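Long-range contact in peptidoglycan D,D-transpeptidase FtsI (Burkholderia pseudomallei, PDB 6HZI), which probably cross-links peptidoglycan stem peptides during cell-wall synthesis as a penicillin-binding D,D-transpeptidase: residues T43-S48 against I208-D213. Numbering follows the deposited sequence.
Sequences TGEVLS and IFKTND
Glu45 and Thr211 carry this contact, a single carboxylate oxygen taking two hydrogen bonds from one threonine. Glu45 OE2 accepts the backbone N-H of Thr211 at 2.9 Å in a nearly straight bond (175°), and Thr211 OG1 donates to the same OE2, also over 2.9 Å. Both donors come in on the anti side of OE2, but from opposite faces of the carboxylate plane, so they straddle it. Glutamate suits the place because its chain, with CG anti to the carbonyl carbon (chi1 -67°) and extended beyond, is long enough to reach the 208-213 loop. Thr211 OG1 lies between its own backbone N and carbonyl carbon (chi1 60°), which brings hydroxyl and N-H to one acceptor, while its methyl CG2 packs 3.7 Å from Thr43 O. Thr43 adds its CB, 3.6 Å from Thr211 OG1; its own hydroxyl turns back to accept Glu45 N in an ST turn and also hydrogen-bonds to Asp40. Gly44, between Thr43 and Glu45, sits at positive phi, which glycine adopts readily. At the other end Val46 CG2 meets Ile208 CG1 at 4.3 Å, a modest apolar touch between branched side chains. Lys210 sends its amine to a salt bridge with Asp6 rather than to Glu45. The contact thus joins the turn leading into edge strand 46-52 to the long loop between helices 187-198 and 225-238, at the surface of the transpeptidase domain. Two donors on one oxygen would probably favour the ionised carboxylate and limit its rotation.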
loop_
_atom_site.group_PDB
_atom_site.type_symbol
_atom_site.label_atom_id
_atom_site.label_comp_id
_atom_site.label_asym_id
_atom_site.label_seq_id
_atom_site.Cartn_x
_atom_site.Cartn_y
_atom_site.Cartn_z
ATOM N N THR A 43 -6.144 16.659 -2.711
ATOM C CA THR A 43 -7.572 16.737 -3.132
ATOM C C THR A 43 -8.247 15.371 -3.100
ATOM O O THR A 43 -9.480 15.376 -3.256
ATOM C CB THR A 43 -7.671 17.308 -4.551
ATOM O OG1 THR A 43 -7.040 16.401 -5.476
ATOM C CG2 THR A 43 -7.006 18.668 -4.640
ATOM N N GLY A 44 -7.476 14.263 -3.062
ATOM C CA GLY A 44 -8.016 12.895 -3.292
ATOM C C GLY A 44 -8.496 12.650 -4.727
ATOM O O GLY A 44 -9.148 11.619 -4.948
ATOM N N GLU A 45 -8.160 13.530 -5.683
ATOM C CA GLU A 45 -8.487 13.348 -7.112
ATOM C C GLU A 45 -7.663 12.208 -7.695
ATOM O O GLU A 45 -6.452 12.143 -7.481
ATOM C CB GLU A 45 -8.184 14.628 -7.885
ATOM C CG GLU A 45 -9.085 15.782 -7.494
ATOM C CD GLU A 45 -8.809 17.107 -8.198
ATOM O OE1 GLU A 45 -7.943 17.139 -9.067
ATOM O OE2 GLU A 45 -9.491 18.093 -7.886
ATOM N N VAL A 46 -8.304 11.323 -8.432
ATOM C CA VAL A 46 -7.615 10.271 -9.214
ATOM C C VAL A 46 -7.018 10.922 -10.471
ATOM O O VAL A 46 -7.805 11.401 -11.333
ATOM C CB VAL A 46 -8.595 9.151 -9.573
ATOM C CG1 VAL A 46 -7.956 8.074 -10.450
ATOM C CG2 VAL A 46 -9.230 8.537 -8.335
ATOM N N LEU A 47 -5.683 10.928 -10.593
ATOM C CA LEU A 47 -4.987 11.509 -11.775
ATOM C C LEU A 47 -4.881 10.425 -12.857
ATOM O O LEU A 47 -4.844 10.778 -14.050
ATOM C CB LEU A 47 -3.609 12.074 -11.389
ATOM C CG LEU A 47 -3.628 13.117 -10.270
ATOM C CD1 LEU A 47 -2.218 13.658 -9.968
ATOM C CD2 LEU A 47 -4.567 14.226 -10.679
ATOM N N SER A 48 -4.883 9.146 -12.477
ATOM C CA SER A 48 -4.836 8.071 -13.482
ATOM C C SER A 48 -5.443 6.831 -12.888
ATOM O O SER A 48 -5.448 6.673 -11.649
ATOM C CB SER A 48 -3.440 7.781 -13.989
ATOM O OG SER A 48 -2.628 7.216 -12.958
ATOM N N ILE A 208 -13.122 10.486 -9.130
ATOM C CA ILE A 208 -12.765 10.714 -10.550
ATOM C C ILE A 208 -13.242 12.092 -11.023
ATOM O O ILE A 208 -13.089 12.364 -12.199
ATOM C CB ILE A 208 -13.355 9.566 -11.375
ATOM C CG1 ILE A 208 -12.646 8.286 -10.980
ATOM C CG2 ILE A 208 -13.221 9.780 -12.855
ATOM C CD1 ILE A 208 -13.324 7.087 -11.493
ATOM N N PHE A 209 -13.692 12.974 -10.138
ATOM C CA PHE A 209 -14.159 14.342 -10.486
ATOM C C PHE A 209 -13.299 15.375 -9.771
ATOM O O PHE A 209 -12.847 15.107 -8.660
ATOM C CB PHE A 209 -15.626 14.544 -10.097
ATOM C CG PHE A 209 -16.597 13.817 -10.992
ATOM C CD1 PHE A 209 -16.941 12.507 -10.739
ATOM C CD2 PHE A 209 -17.139 14.432 -12.096
ATOM C CE1 PHE A 209 -17.793 11.822 -11.589
ATOM C CE2 PHE A 209 -18.041 13.768 -12.911
ATOM C CZ PHE A 209 -18.362 12.460 -12.653
ATOM N N LYS A 210 -13.083 16.524 -10.411
ATOM C CA LYS A 210 -12.296 17.641 -9.824
ATOM C C LYS A 210 -13.087 18.213 -8.656
ATOM O O LYS A 210 -14.296 18.192 -8.713
ATOM C CB LYS A 210 -11.956 18.701 -10.868
ATOM C CG LYS A 210 -10.927 18.225 -11.865
ATOM C CD LYS A 210 -10.131 19.308 -12.507
ATOM C CE LYS A 210 -9.190 18.741 -13.550
ATOM N NZ LYS A 210 -8.567 19.807 -14.370
ATOM N N THR A 211 -12.386 18.560 -7.595
ATOM C CA THR A 211 -12.911 19.171 -6.357
ATOM C C THR A 211 -12.915 20.694 -6.515
ATOM O O THR A 211 -12.257 21.176 -7.445
ATOM C CB THR A 211 -12.013 18.689 -5.220
ATOM O OG1 THR A 211 -10.634 19.084 -5.402
ATOM C CG2 THR A 211 -12.113 17.184 -5.121
ATOM N N ASN A 212 -13.594 21.416 -5.619
ATOM C CA ASN A 212 -13.639 22.910 -5.559
ATOM C C ASN A 212 -12.589 23.415 -4.581
ATOM O O ASN A 212 -12.581 22.888 -3.447
ATOM C CB ASN A 212 -14.964 23.446 -5.001
ATOM C CG ASN A 212 -16.156 23.035 -5.835
ATOM O OD1 ASN A 212 -16.211 21.930 -6.389
ATOM N ND2 ASN A 212 -17.112 23.936 -5.937
ATOM N N ASP A 213 -11.796 24.419 -4.969
ATOM C CA ASP A 213 -10.903 25.185 -4.044
ATOM C C ASP A 213 -11.744 25.943 -3.002
ATOM O O ASP A 213 -11.220 26.182 -1.898
ATOM C CB ASP A 213 -10.002 26.164 -4.796
ATOM C CG ASP A 213 -9.059 25.456 -5.741
ATOM O OD1 ASP A 213 -9.485 25.219 -6.889
ATOM O OD2 ASP A 213 -7.927 25.118 -5.307
#